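Local coordinates for microcin B17-processing protein McbC (Escherichia coli str. K-12 substr. MG1655, PDB 6GRH), which acts as an FMN-containing oxidoreductase needed to process the inactive microcin B17 precursor into the active peptide, at residues 51-55 with 56-60; 133-137 with 138-142; 142-145 with 146-149; 164-167 with 168-171. All blocks are in the same frame, centred on the assembly; numbering follows the deposited sequence. Where two conformers were deposited one is given.

Interaction 1 (51-55 with 56-60)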
ATOM      1  N   HIS D  51      25.637 -13.981  14.547  1.00 44.03           N
ATOM      2  CA  HIS D  51      25.401 -12.698  15.201  1.00 44.18           C
ATOM      3  C   HIS D  51      24.075 -12.618  15.951  1.00 42.75           C
ATOM      4  O   HIS D  51      23.791 -11.591  16.579  1.00 43.27           O
ATOM      5  CB  HIS D  51      25.475 -11.584  14.159  1.00 44.53           C
ATOM      6  CG  HIS D  51      26.849 -11.379  13.614  1.00 46.80           C
ATOM      7  ND1 HIS D  51      27.176 -11.636  12.303  1.00 48.07           N
ATOM      8  CD2 HIS D  51      27.989 -10.963  14.213  1.00 48.23           C
ATOM      9  CE1 HIS D  51      28.450 -11.365  12.108  1.00 48.78           C
ATOM     10  NE2 HIS D  51      28.968 -10.959  13.253  1.00 49.60           N
ATOM     11  N   LEU D  52      23.269 -13.675  15.913  1.00 40.85           N
ATOM     12  CA  LEU D  52      21.944 -13.632  16.532  1.00 40.15           C
ATOM     13  C   LEU D  52      21.995 -13.558  18.051  1.00 40.79           C
ATOM     14  O   LEU D  52      21.107 -12.962  18.653  1.00 38.24           O
ATOM     15  CB  LEU D  52      21.085 -14.828  16.102  1.00 40.13           C
ATOM     16  CG  LEU D  52      20.382 -14.713  14.762  1.00 39.84           C
ATOM     17  CD1 LEU D  52      19.731 -16.046  14.413  1.00 40.97           C
ATOM     18  CD2 LEU D  52      19.315 -13.618  14.785  1.00 38.99           C
ATOM     19  N   GLU D  53      23.044 -14.119  18.661  1.00 42.22           N
ATOM     20  CA  GLU D  53      23.163 -14.140  20.122  1.00 44.18           C
ATOM     21  C   GLU D  53      23.059 -12.739  20.737  1.00 42.88           C
ATOM     22  O   GLU D  53      22.398 -12.557  21.773  1.00 41.36           O
ATOM     23  CB  GLU D  53      24.472 -14.815  20.574  1.00 48.19           C
ATOM     24  CG  GLU D  53      24.475 -15.279  22.042  1.00 51.90           C
ATOM     25  CD  GLU D  53      24.782 -14.189  23.078  1.00 55.12           C
ATOM     26  OE1 GLU D  53      25.298 -13.110  22.703  1.00 59.50           O
ATOM     27  OE2 GLU D  53      24.517 -14.407  24.292  1.00 58.43           O
ATOM     28  N   LYS D  54      23.683 -11.755  20.091  1.00 41.10           N
ATOM     29  CA  LYS D  54      23.674 -10.390  20.608  1.00 40.99           C
ATOM     30  C   LYS D  54      22.269  -9.744  20.658  1.00 37.34           C
ATOM     31  O   LYS D  54      22.072  -8.756  21.362  1.00 36.96           O
ATOM     32  CB  LYS D  54      24.683  -9.498  19.852  1.00 43.51           C
ATOM     33  CG  LYS D  54      24.116  -8.587  18.761  1.00 44.61           C
ATOM     34  CD  LYS D  54      25.075  -7.444  18.409  1.00 46.76           C
ATOM     35  CE  LYS D  54      26.308  -7.899  17.653  1.00 48.23           C
ATOM     36  NZ  LYS D  54      25.947  -8.375  16.284  1.00 49.08           N
ATOM     37  N   PHE D  55      21.310 -10.293  19.915  1.00 34.06           N
ATOM     38  CA  PHE D  55      19.955  -9.770  19.867  1.00 32.39           C
ATOM     39  C   PHE D  55      18.929 -10.501  20.734  1.00 32.18           C
ATOM     40  O   PHE D  55      17.852  -9.970  20.994  1.00 31.20           O
ATOM     41  CB  PHE D  55      19.475  -9.758  18.430  1.00 30.49           C
ATOM     42  CG  PHE D  55      20.326  -8.927  17.538  1.00 30.60           C
ATOM     43  CD1 PHE D  55      20.235  -7.523  17.573  1.00 30.08           C
ATOM     44  CD2 PHE D  55      21.231  -9.513  16.667  1.00 30.70           C
ATOM     45  CE1 PHE D  55      21.019  -6.744  16.740  1.00 30.43           C
ATOM     46  CE2 PHE D  55      22.006  -8.724  15.816  1.00 30.88           C
ATOM     47  CZ  PHE D  55      21.913  -7.348  15.864  1.00 30.56           C
ATOM     48  N   GLU D  56      19.271 -11.706  21.175  1.00 32.57           N
ATOM     49  CA  GLU D  56      18.341 -12.581  21.849  1.00 32.42           C
ATOM     50  C   GLU D  56      18.326 -12.263  23.357  1.00 32.96           C
ATOM     51  O   GLU D  56      19.383 -12.111  23.987  1.00 32.39           O
ATOM     52  CB  GLU D  56      18.731 -14.044  21.586  1.00 33.46           C
ATOM     53  CG  GLU D  56      18.502 -14.445  20.129  1.00 32.83           C
ATOM     54  CD  GLU D  56      19.150 -15.768  19.724  1.00 34.59           C
ATOM     55  OE1 GLU D  56      19.939 -16.355  20.489  1.00 36.27           O
ATOM     56  OE2 GLU D  56      18.896 -16.210  18.607  1.00 34.65           O
ATOM     57  N   ASN D  57      17.114 -12.143  23.904  1.00 32.00           N
ATOM     58  CA  ASN D  57      16.888 -11.969  25.345  1.00 33.42           C
ATOM     59  C   ASN D  57      17.608 -10.754  25.906  1.00 33.76           C
ATOM     60  O   ASN D  57      18.375 -10.862  26.859  1.00 34.47           O
ATOM     61  CB  ASN D  57      17.293 -13.229  26.130  1.00 34.74           C
ATOM     62  CG  ASN D  57      16.497 -14.445  25.704  1.00 34.99           C
ATOM     63  OD1 ASN D  57      15.267 -14.425  25.699  1.00 35.61           O
ATOM     64  ND2 ASN D  57      17.189 -15.491  25.341  1.00 35.49           N
ATOM     65  N   LYS D  58      17.350  -9.609  25.289  1.00 33.60           N
ATOM     66  CA  LYS D  58      17.959  -8.347  25.672  1.00 34.28           C
ATOM     67  C   LYS D  58      16.883  -7.327  26.048  1.00 33.71           C
ATOM     68  O   LYS D  58      15.703  -7.568  25.850  1.00 33.62           O
ATOM     69  CB  LYS D  58      18.805  -7.825  24.516  1.00 34.54           C
ATOM     70  CG  LYS D  58      20.012  -8.706  24.146  1.00 35.97           C
ATOM     71  CD  LYS D  58      21.058  -8.772  25.242  1.00 37.45           C
ATOM     72  CE  LYS D  58      22.293  -9.547  24.815  1.00 39.02           C
ATOM     73  NZ  LYS D  58      21.947 -10.953  24.477  1.00 39.58           N
ATOM     74  N   GLU D  59      17.316  -6.210  26.614  1.00 34.62           N
ATOM     75  CA  GLU D  59      16.455  -5.065  26.932  1.00 34.56           C
ATOM     76  C   GLU D  59      16.947  -3.863  26.155  1.00 34.54           C
ATOM     77  O   GLU D  59      18.143  -3.558  26.149  1.00 34.40           O
ATOM     78  CB  GLU D  59      16.524  -4.712  28.415  1.00 36.19           C
ATOM     79  CG  GLU D  59      16.174  -5.859  29.329  1.00 36.90           C
ATOM     80  CD  GLU D  59      16.333  -5.548  30.812  1.00 38.32           C
ATOM     81  OE1 GLU D  59      17.398  -5.034  31.271  1.00 38.98           O
ATOM     82  OE2 GLU D  59      15.360  -5.875  31.522  1.00 38.20           O
ATOM     83  N   VAL D  60      16.021  -3.174  25.506  1.00 33.81           N
ATOM     84  CA  VAL D  60      16.309  -1.876  24.935  1.00 33.88           C
ATOM     85  C   VAL D  60      15.924  -0.864  26.014  1.00 34.75           C
ATOM     86  O   VAL D  60      14.913  -1.038  26.696  1.00 35.23           O
ATOM     87  CB  VAL D  60      15.512  -1.657  23.639  1.00 32.72           C
ATOM     88  CG1 VAL D  60      15.696  -0.235  23.123  1.00 32.97           C
ATOM     89  CG2 VAL D  60      15.945  -2.679  22.602  1.00 32.29           C
TER
HETATM   90  O   HOH W   1      15.876  -9.221  22.688  1.00 36.39           O

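Interaction 2 (133-137 with 138-142)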
ATOM      1  N   LEU D 133      -7.873 -27.679  15.395  1.00 32.30           N
ATOM      2  CA  LEU D 133      -7.098 -28.739  16.016  1.00 33.84           C
ATOM      3  C   LEU D 133      -6.640 -29.658  14.897  1.00 33.37           C
ATOM      4  O   LEU D 133      -7.471 -30.119  14.112  1.00 33.05           O
ATOM      5  CB  LEU D 133      -7.961 -29.508  16.998  1.00 35.60           C
ATOM      6  CG  LEU D 133      -7.442 -30.863  17.509  1.00 36.95           C
ATOM      7  CD1 LEU D 133      -6.152 -30.678  18.289  1.00 37.07           C
ATOM      8  CD2 LEU D 133      -8.524 -31.489  18.366  1.00 38.25           C
ATOM      9  N   CYS D 134      -5.331 -29.898  14.818  1.00 33.24           N
ATOM     10  CA  CYS D 134      -4.750 -30.773  13.794  1.00 33.72           C
ATOM     11  C   CYS D 134      -4.102 -31.979  14.449  1.00 34.67           C
ATOM     12  O   CYS D 134      -3.194 -31.822  15.266  1.00 34.68           O
ATOM     13  CB  CYS D 134      -3.719 -29.996  12.955  1.00 33.71           C
ATOM     14  SG  CYS D 134      -4.461 -28.720  11.904  1.00 34.28           S
ATOM     15  N   ARG D 135      -4.571 -33.182  14.097  1.00 35.26           N
ATOM     16  CA  ARG D 135      -4.033 -34.431  14.640  1.00 36.58           C
ATOM     17  C   ARG D 135      -2.848 -34.859  13.765  1.00 36.87           C
ATOM     18  O   ARG D 135      -3.005 -35.001  12.560  1.00 36.89           O
ATOM     19  CB  ARG D 135      -5.119 -35.507  14.650  1.00 37.55           C
ATOM     20  CG  ARG D 135      -4.650 -36.884  15.065  1.00 39.19           C
ATOM     21  CD  ARG D 135      -5.840 -37.802  15.322  1.00 39.97           C
ATOM     22  NE  ARG D 135      -5.417 -39.167  15.584  1.00 41.32           N
ATOM     23  CZ  ARG D 135      -5.125 -40.084  14.651  1.00 41.48           C
ATOM     24  NH1 ARG D 135      -5.198 -39.812  13.346  1.00 40.38           N
ATOM     25  NH2 ARG D 135      -4.748 -41.292  15.038  1.00 42.60           N
ATOM     26  N   LEU D 136      -1.682 -35.058  14.373  1.00 37.37           N
ATOM     27  CA  LEU D 136      -0.410 -35.186  13.633  1.00 37.59           C
ATOM     28  C   LEU D 136       0.334 -36.496  13.786  1.00 39.79           C
ATOM     29  O   LEU D 136       1.358 -36.686  13.116  1.00 40.34           O
ATOM     30  CB  LEU D 136       0.556 -34.080  14.049  1.00 36.58           C
ATOM     31  CG  LEU D 136       0.089 -32.647  13.825  1.00 35.37           C
ATOM     32  CD1 LEU D 136       1.168 -31.695  14.286  1.00 35.17           C
ATOM     33  CD2 LEU D 136      -0.231 -32.443  12.362  1.00 35.28           C
ATOM     34  N   SER D 137      -0.137 -37.368  14.673  1.00 41.26           N
ATOM     35  CA  SER D 137       0.482 -38.677  14.881  1.00 42.55           C
ATOM     36  C   SER D 137      -0.604 -39.728  14.975  1.00 44.44           C
ATOM     37  O   SER D 137      -1.657 -39.477  15.567  1.00 43.16           O
ATOM     38  CB  SER D 137       1.275 -38.667  16.184  1.00 42.91           C
ATOM     39  OG  SER D 137       1.596 -39.984  16.614  1.00 44.39           O
ATOM     40  N   GLU D 138      -0.327 -40.924  14.442  1.00 46.46           N
ATOM     41  CA  GLU D 138      -1.219 -42.059  14.659  1.00 49.06           C
ATOM     42  C   GLU D 138      -1.188 -42.558  16.108  1.00 48.84           C
ATOM     43  O   GLU D 138      -2.033 -43.356  16.480  1.00 49.85           O
ATOM     44  CB  GLU D 138      -0.937 -43.202  13.667  1.00 51.99           C
ATOM     45  CG  GLU D 138      -1.137 -42.802  12.195  1.00 53.23           C
ATOM     46  CD  GLU D 138      -2.521 -42.210  11.854  1.00 54.21           C
ATOM     47  OE1 GLU D 138      -3.568 -42.668  12.399  1.00 55.97           O
ATOM     48  OE2 GLU D 138      -2.561 -41.284  11.008  1.00 53.86           O
ATOM     49  N   ASN D 139      -0.230 -42.082  16.909  1.00 47.82           N
ATOM     50  CA  ASN D 139      -0.241 -42.311  18.358  1.00 48.82           C
ATOM     51  C   ASN D 139      -1.098 -41.314  19.144  1.00 47.33           C
ATOM     52  O   ASN D 139      -1.092 -41.317  20.372  1.00 46.89           O
ATOM     53  CB  ASN D 139       1.189 -42.346  18.924  1.00 49.47           C
ATOM     54  CG  ASN D 139       1.742 -43.743  19.023  1.00 51.91           C
ATOM     55  OD1 ASN D 139       1.046 -44.673  19.439  1.00 53.39           O
ATOM     56  ND2 ASN D 139       3.013 -43.894  18.688  1.00 52.64           N
ATOM     57  N   THR D 140      -1.828 -40.458  18.442  1.00 46.55           N
ATOM     58  CA  THR D 140      -2.816 -39.607  19.071  1.00 45.68           C
ATOM     59  C   THR D 140      -4.181 -40.285  18.896  1.00 46.79           C
ATOM     60  O   THR D 140      -4.539 -40.691  17.783  1.00 47.22           O
ATOM     61  CB  THR D 140      -2.802 -38.217  18.434  1.00 44.51           C
ATOM     62  OG1 THR D 140      -1.482 -37.661  18.539  1.00 43.43           O
ATOM     63  CG2 THR D 140      -3.827 -37.287  19.127  1.00 43.49           C
ATOM     64  N   GLU D 141      -4.918 -40.439  19.994  1.00 47.25           N
ATOM     65  CA  GLU D 141      -6.280 -40.991  19.957  1.00 48.44           C
ATOM     66  C   GLU D 141      -7.166 -40.007  19.164  1.00 46.92           C
ATOM     67  O   GLU D 141      -6.855 -38.820  19.099  1.00 44.91           O
ATOM     68  CB  GLU D 141      -6.811 -41.147  21.384  1.00 50.52           C
ATOM     69  CG  GLU D 141      -7.853 -42.232  21.566  1.00 54.08           C
ATOM     70  CD  GLU D 141      -8.461 -42.288  22.975  1.00 55.70           C
ATOM     71  OE1 GLU D 141      -8.156 -41.429  23.843  1.00 55.11           O
ATOM     72  OE2 GLU D 141      -9.277 -43.205  23.200  1.00 57.87           O
ATOM     73  N   ASN D 142      -8.245 -40.497  18.565  1.00 46.82           N
ATOM     74  CA  ASN D 142      -9.129 -39.672  17.742  1.00 46.28           C
ATOM     75  C   ASN D 142     -10.600 -39.783  18.171  1.00 47.22           C
ATOM     76  O   ASN D 142     -11.007 -40.783  18.734  1.00 47.77           O
ATOM     77  CB  ASN D 142      -8.982 -40.070  16.273  1.00 45.87           C
ATOM     78  CG  ASN D 142      -9.238 -38.915  15.317  1.00 44.10           C
ATOM     79  OD1 ASN D 142      -9.725 -37.848  15.702  1.00 42.77           O
ATOM     80  ND2 ASN D 142      -8.932 -39.136  14.054  1.00 43.81           N
TER

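Interaction 3 (142-145 with 146-149)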
ATOM      1  N   ASN D 142      -8.245 -40.497  18.565  1.00 46.82           N
ATOM      2  CA  ASN D 142      -9.129 -39.672  17.742  1.00 46.28           C
ATOM      3  C   ASN D 142     -10.600 -39.783  18.171  1.00 47.22           C
ATOM      4  O   ASN D 142     -11.007 -40.783  18.734  1.00 47.77           O
ATOM      5  CB  ASN D 142      -8.982 -40.070  16.273  1.00 45.87           C
ATOM      6  CG  ASN D 142      -9.238 -38.915  15.317  1.00 44.10           C
ATOM      7  OD1 ASN D 142      -9.725 -37.848  15.702  1.00 42.77           O
ATOM      8  ND2 ASN D 142      -8.932 -39.136  14.054  1.00 43.81           N
ATOM      9  N   TRP D 143     -11.379 -38.737  17.895  1.00 47.07           N
ATOM     10  CA  TRP D 143     -12.814 -38.726  18.202  1.00 47.95           C
ATOM     11  C   TRP D 143     -13.602 -39.411  17.097  1.00 48.10           C
ATOM     12  O   TRP D 143     -14.494 -40.191  17.360  1.00 49.92           O
ATOM     13  CB  TRP D 143     -13.321 -37.294  18.360  1.00 47.39           C
ATOM     14  CG  TRP D 143     -12.767 -36.604  19.543  1.00 47.46           C
ATOM     15  CD1 TRP D 143     -13.307 -36.569  20.801  1.00 48.44           C
ATOM     16  CD2 TRP D 143     -11.555 -35.860  19.603  1.00 46.41           C
ATOM     17  NE1 TRP D 143     -12.506 -35.823  21.631  1.00 48.00           N
ATOM     18  CE2 TRP D 143     -11.418 -35.390  20.922  1.00 46.57           C
ATOM     19  CE3 TRP D 143     -10.566 -35.540  18.666  1.00 45.86           C
ATOM     20  CZ2 TRP D 143     -10.330 -34.617  21.330  1.00 46.03           C
ATOM     21  CZ3 TRP D 143      -9.480 -34.773  19.077  1.00 45.35           C
ATOM     22  CH2 TRP D 143      -9.372 -34.326  20.395  1.00 45.38           C
ATOM     23  N   GLN D 144     -13.279 -39.070  15.858  1.00 47.11           N
ATOM     24  CA  GLN D 144     -13.946 -39.586  14.680  1.00 47.13           C
ATOM     25  C   GLN D 144     -12.866 -40.167  13.766  1.00 46.56           C
ATOM     26  O   GLN D 144     -11.992 -39.434  13.303  1.00 44.79           O
ATOM     27  CB  GLN D 144     -14.673 -38.432  13.980  1.00 46.17           C
ATOM     28  CG  GLN D 144     -15.490 -38.837  12.770  1.00 47.00           C
ATOM     29  CD  GLN D 144     -16.321 -37.696  12.244  1.00 46.56           C
ATOM     30  OE1 GLN D 144     -15.822 -36.813  11.558  1.00 45.75           O
ATOM     31  NE2 GLN D 144     -17.596 -37.696  12.578  1.00 48.59           N
ATOM     32  N   ALA D 145     -12.935 -41.471  13.515  1.00 47.33           N
ATOM     33  CA  ALA D 145     -11.930 -42.174  12.722  1.00 47.49           C
ATOM     34  C   ALA D 145     -11.713 -41.500  11.368  1.00 46.17           C
ATOM     35  O   ALA D 145     -12.657 -41.304  10.604  1.00 46.76           O
ATOM     36  CB  ALA D 145     -12.334 -43.641  12.522  1.00 49.23           C
ATOM     37  N   GLY D 146     -10.471 -41.122  11.093  1.00 45.04           N
ATOM     38  CA  GLY D 146     -10.095 -40.572   9.795  1.00 43.90           C
ATOM     39  C   GLY D 146     -10.230 -39.070   9.650  1.00 42.03           C
ATOM     40  O   GLY D 146      -9.818 -38.524   8.639  1.00 42.18           O
ATOM     41  N   THR D 147     -10.799 -38.396  10.644  1.00 40.62           N
ATOM     42  CA  THR D 147     -10.881 -36.941  10.643  1.00 38.76           C
ATOM     43  C   THR D 147      -9.701 -36.419  11.446  1.00 37.46           C
ATOM     44  O   THR D 147      -9.566 -36.754  12.623  1.00 37.86           O
ATOM     45  CB  THR D 147     -12.202 -36.473  11.255  1.00 38.67           C
ATOM     46  OG1 THR D 147     -13.265 -36.998  10.468  1.00 39.26           O
ATOM     47  CG2 THR D 147     -12.290 -34.959  11.304  1.00 37.02           C
ATOM     48  N   ASN D 148      -8.844 -35.629  10.798  1.00 35.78           N
ATOM     49  CA  ASN D 148      -7.626 -35.126  11.430  1.00 35.47           C
ATOM     50  C   ASN D 148      -7.568 -33.641  11.634  1.00 33.58           C
ATOM     51  O   ASN D 148      -6.621 -33.169  12.224  1.00 33.59           O
ATOM     52  CB  ASN D 148      -6.413 -35.577  10.643  1.00 35.84           C
ATOM     53  CG  ASN D 148      -6.163 -37.041  10.800  1.00 37.47           C
ATOM     54  OD1 ASN D 148      -6.164 -37.548  11.921  1.00 38.46           O
ATOM     55  ND2 ASN D 148      -5.982 -37.747   9.683  1.00 38.55           N
ATOM     56  N   VAL D 149      -8.562 -32.906  11.144  1.00 32.86           N
ATOM     57  CA  VAL D 149      -8.692 -31.483  11.441  1.00 31.31           C
ATOM     58  C   VAL D 149     -10.075 -31.269  12.020  1.00 31.18           C
ATOM     59  O   VAL D 149     -11.042 -31.797  11.491  1.00 31.25           O
ATOM     60  CB  VAL D 149      -8.527 -30.610  10.191  1.00 30.42           C
ATOM     61  CG1 VAL D 149      -8.540 -29.153  10.574  1.00 30.09           C
ATOM     62  CG2 VAL D 149      -7.227 -30.933   9.470  1.00 30.59           C
TER
HETATM   63  O   HOH W   2      -8.434 -41.797  12.943  1.00 43.81           O
HETATM   64  O   HOH W   3     -13.691 -39.198   9.182  1.00 44.86           O

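Interaction 4 (164-167 with 168-171)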
ATOM      1  N   THR D 164     -10.500 -34.648   6.414  1.00 40.41           N
ATOM      2  CA  THR D 164     -10.024 -36.008   6.466  1.00 42.71           C
ATOM      3  C   THR D 164      -8.695 -36.164   5.716  1.00 42.58           C
ATOM      4  O   THR D 164      -8.426 -37.233   5.177  1.00 43.75           O
ATOM      5  CB  THR D 164     -11.059 -36.934   5.807  1.00 44.47           C
ATOM      6  OG1 THR D 164     -11.247 -36.522   4.452  1.00 45.40           O
ATOM      7  CG2 THR D 164     -12.403 -36.866   6.520  1.00 45.78           C
ATOM      8  N   CYS D 165      -7.865 -35.126   5.663  1.00 41.66           N
ATOM      9  CA  CYS D 165      -6.507 -35.283   5.128  1.00 42.72           C
ATOM     10  C   CYS D 165      -5.731 -36.203   6.061  1.00 43.25           C
ATOM     11  O   CYS D 165      -6.041 -36.268   7.261  1.00 43.26           O
ATOM     12  CB  CYS D 165      -5.790 -33.952   5.019  1.00 42.38           C
ATOM     13  SG  CYS D 165      -5.946 -32.918   6.490  1.00 43.55           S
ATOM     14  N   ASN D 166      -4.758 -36.947   5.531  1.00 43.57           N
ATOM     15  CA  ASN D 166      -3.981 -37.849   6.394  1.00 44.01           C
ATOM     16  C   ASN D 166      -3.060 -37.038   7.302  1.00 42.60           C
ATOM     17  O   ASN D 166      -2.814 -35.847   7.061  1.00 42.00           O
ATOM     18  CB  ASN D 166      -3.211 -38.945   5.622  1.00 45.81           C
ATOM     19  CG  ASN D 166      -2.277 -38.398   4.546  1.00 46.05           C
ATOM     20  OD1 ASN D 166      -1.597 -37.391   4.718  1.00 46.53           O
ATOM     21  ND2 ASN D 166      -2.234 -39.087   3.431  1.00 47.96           N
ATOM     22  N   THR D 167      -2.563 -37.702   8.336  0.50 43.38           N
ATOM     23  CA  THR D 167      -1.719 -37.090   9.347  0.50 43.14           C
ATOM     24  C   THR D 167      -0.372 -36.587   8.778  0.50 42.62           C
ATOM     25  O   THR D 167       0.142 -35.547   9.205  0.50 41.20           O
ATOM     26  CB  THR D 167      -1.526 -38.095  10.500  0.50 44.61           C
ATOM     27  OG1 THR D 167      -1.752 -37.439  11.752  0.50 44.53           O
ATOM     28  CG2 THR D 167      -0.149 -38.756  10.461  0.50 45.17           C
ATOM     29  N   GLN D 168       0.168 -37.306   7.792  1.00 43.33           N
ATOM     30  CA  GLN D 168       1.436 -36.914   7.113  1.00 43.63           C
ATOM     31  C   GLN D 168       1.344 -35.617   6.291  1.00 41.90           C
ATOM     32  O   GLN D 168       2.256 -34.785   6.336  1.00 40.14           O
ATOM     33  CB  GLN D 168       1.949 -38.045   6.229  1.00 46.15           C
ATOM     34  CG  GLN D 168       2.301 -39.320   7.005  1.00 48.65           C
ATOM     35  CD  GLN D 168       1.145 -40.323   7.164  1.00 50.76           C
ATOM     36  OE1 GLN D 168      -0.019 -40.055   6.807  1.00 50.75           O
ATOM     37  NE2 GLN D 168       1.470 -41.492   7.708  1.00 52.95           N
ATOM     38  N   SER D 169       0.246 -35.433   5.555  1.00 41.75           N
ATOM     39  CA  SER D 169       0.015 -34.180   4.800  1.00 40.81           C
ATOM     40  C   SER D 169      -0.090 -32.969   5.714  1.00 38.29           C
ATOM     41  O   SER D 169       0.450 -31.908   5.410  1.00 37.38           O
ATOM     42  CB  SER D 169      -1.274 -34.243   3.979  1.00 41.93           C
ATOM     43  OG  SER D 169      -1.235 -35.306   3.057  1.00 45.51           O
ATOM     44  N   LEU D 170      -0.821 -33.122   6.818  1.00 37.38           N
ATOM     45  CA  LEU D 170      -0.964 -32.050   7.781  1.00 35.95           C
ATOM     46  C   LEU D 170       0.347 -31.683   8.396  1.00 35.22           C
ATOM     47  O   LEU D 170       0.630 -30.512   8.549  1.00 33.62           O
ATOM     48  CB  LEU D 170      -1.898 -32.411   8.940  1.00 37.01           C
ATOM     49  CG  LEU D 170      -3.368 -32.116   8.798  1.00 37.11           C
ATOM     50  CD1 LEU D 170      -4.097 -32.714   9.992  1.00 37.80           C
ATOM     51  CD2 LEU D 170      -3.614 -30.614   8.677  1.00 35.74           C
ATOM     52  N   TYR D 171       1.093 -32.700   8.828  1.00 36.10           N
ATOM     53  CA  TYR D 171       2.415 -32.507   9.413  1.00 37.02           C
ATOM     54  C   TYR D 171       3.353 -31.774   8.443  1.00 35.55           C
ATOM     55  O   TYR D 171       4.019 -30.813   8.823  1.00 34.39           O
ATOM     56  CB  TYR D 171       3.041 -33.843   9.822  1.00 40.24           C
ATOM     57  CG  TYR D 171       4.447 -33.698  10.331  1.00 42.08           C
ATOM     58  CD1 TYR D 171       5.539 -33.913   9.494  1.00 43.30           C
ATOM     59  CD2 TYR D 171       4.692 -33.291  11.638  1.00 43.06           C
ATOM     60  CE1 TYR D 171       6.839 -33.760   9.958  1.00 44.21           C
ATOM     61  CE2 TYR D 171       5.994 -33.152  12.107  1.00 43.67           C
ATOM     62  CZ  TYR D 171       7.055 -33.390  11.265  1.00 44.02           C
ATOM     63  OH  TYR D 171       8.336 -33.210  11.727  1.00 45.66           O
TER

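Interaction 1 (51-55 with 56-60)
K58 NZ reaches back to E53 O, a carbonyl of the helical turn, and to E56 O, just after it. K58 NZ donates to E53 O at 3.2 Å, close to the carbonyl plane. It also donates to E56 O, with K58 NZ and E56 O 2.9 Å apart, so one group ties together two backbone oxygens three residues apart. Bends at chi2 and chi4 (-66° and -61°) fold the chain back, and on the way K58 CG passes 3.5 Å from K54 O. E53 O has a second donor, E56 N at 3.3 Å, which comes from well above the carbonyl plane; the same amide makes a weaker bond to L52 O, an oxygen that F55 N also uses. Residues 52-55 have helical backbone angles without regular helical bonding, and the turn gives way at N57, whose backbone is in the left-handed region, to an extended run. A water spans the reversal, donating to F55 O (2.7 Å) and accepting from K58 N (3.0 Å). The carboxylate oxygen E53 OE2 stops 4.3 Å from K58 NZ, too far for a salt bridge, though its charge probably favours the lysine's position. The extended side chain of E56 runs back along L52, its CG and CB close to L52 O and its OE2 near L52 CB. The segment packs on the second subunit, another copy of the protein: E56 lies against its G124, a residue of the flavin pocket, and the N57 side chain comes about 5 Å from a bound FMN.

Interaction 2 (133-137 with 138-142)
T140 O is gripped by two nitrogens of one guanidinium: R135 NE and R135 NH2 each lie 2.8 Å from it, both bonds within the guanidinium plane. The NH2 bond runs almost straight out from the carbonyl (165°), whereas NE approaches from above the carbonyl plane. An extended side chain, with CG opposite the backbone N (chi1 174°), carries the group from the end of strand 129-135 across the loop that follows. At another part of the same edge, R135 NH2 forms a salt bridge with E138 OE1 at 3.2 Å, meeting it from above the carboxylate plane, supplemented by a weak bond from NH1; the two planes are 73° apart. The two faces are approached as well. S137 O stands 3.5 Å above one, toward its rim, while on the opposite side N142 CB comes within 3.7 Å of R135 NE, its amide nearly parallel to the guanidinium. Beneath this the chain makes a type I beta turn, S137 to T140, closed by T140 N to S137 O at 3.0 Å. S137 OG accepts from N139 N at 2.8 Å, forming an ST turn, and is itself bonded to D91 OD2. With NH1 bonded to N148 OD1, the arginine is held at several points of its edge, and its positive charge, buried in the loop, is probably balanced by E138 and by carbonyl dipoles together.

Interaction 3 (142-145 with 146-149)
The amide of N142 meets T147 O edge-on: ND2 donates to it at 2.9 Å, with the oxygen in the amide plane, although the donor sits above the plane of the accepting carbonyl. The N148 amide lies nearly parallel to it, but N142 ND2 and N148 OD1 stay 3.8 Å apart; N148 OD1 is bonded instead to R135 NH1, and its ND2 to C165 O. The Q144 amide, too, is met at its edge. T147 OG1 donates to a lone pair of Q144 OE1, 2.8 Å away and in the carbonyl plane; the glutamine reaches it extended, CG turned away from the backbone N (chi1 -176°). Between these bonds lies a type II beta turn from Q144 to T147, closed by T147 N to Q144 O at 3.1 Å. Its third position is G146, whose positive phi (89°) is the conformation such turns often fill with glycine. Two waters complete the loop: one accepts from N142 ND2 and G146 N, the other donates to A145 O (2.7 Å) and T147 OG1 (2.6 Å). N142 OD1 is taken up by Y150 OH. Just beyond, N148 and V149 both face A163, a classic beta bulge. The turn is thus tied by one backbone bond and by side-chain bonds of N142 and Q144; the T147 hydroxyl both donates and accepts a hydrogen bond, which probably limits rotation of its side chain.

Interaction 4 (164-167 with 168-171)
N166 caps the N-terminus of helix 167-175 by bonding S169, where the loop after strand 158-163 enters the helix. The N-cap oxygen N166 OD1 accepts from S169 N at 2.8 Å, with the donor nearly in line with the carbonyl, and from S169 OG at 2.7 Å, tilted from the carbonyl plane. A chi1 of 56° places CG between the backbone N and carbonyl carbon and turns the amide back over the helix start. Q168 OE1 lies over one face of the N166 amide, 3.6 Å from N166 CG, the two amides being almost perpendicular. Regular helical bonding follows, with Y171 N to T167 O at 3.0 Å after a weak bond from L170 N to N166 O. One residue ahead of the cap, C165 SG touches L170 CG at 3.6 Å, an apolar contact in the positions of a hydrophobic staple, joining the residue before the cap to the first turn. L170 then packs against V149 of strand 149-153, L136 beyond strand 129-135 and T246 of helix 240-246, while Y171 OH bonds to G183 O.

Interactions 2, 3 and 4 cluster at an edge region of the antiparallel sheet of the nitroreductase family domain, their centres 8 to 11 Å apart. Interactions 2 and 3 share N142 and together make the connection from strand 129-135 to strand 149-153, and interaction 4 starts the helix that follows strand 158-163. N148 joins them, its backbone O taking R135 N and its ND2 giving to C165 O. Interaction 1 comes earlier in the chain, its centre 36 to 42 Å from theirs, and packs on the second subunit beside a flavin; the other three join strands and helix within the chain, though W143 of interaction 3 also touches I70 of that subunit.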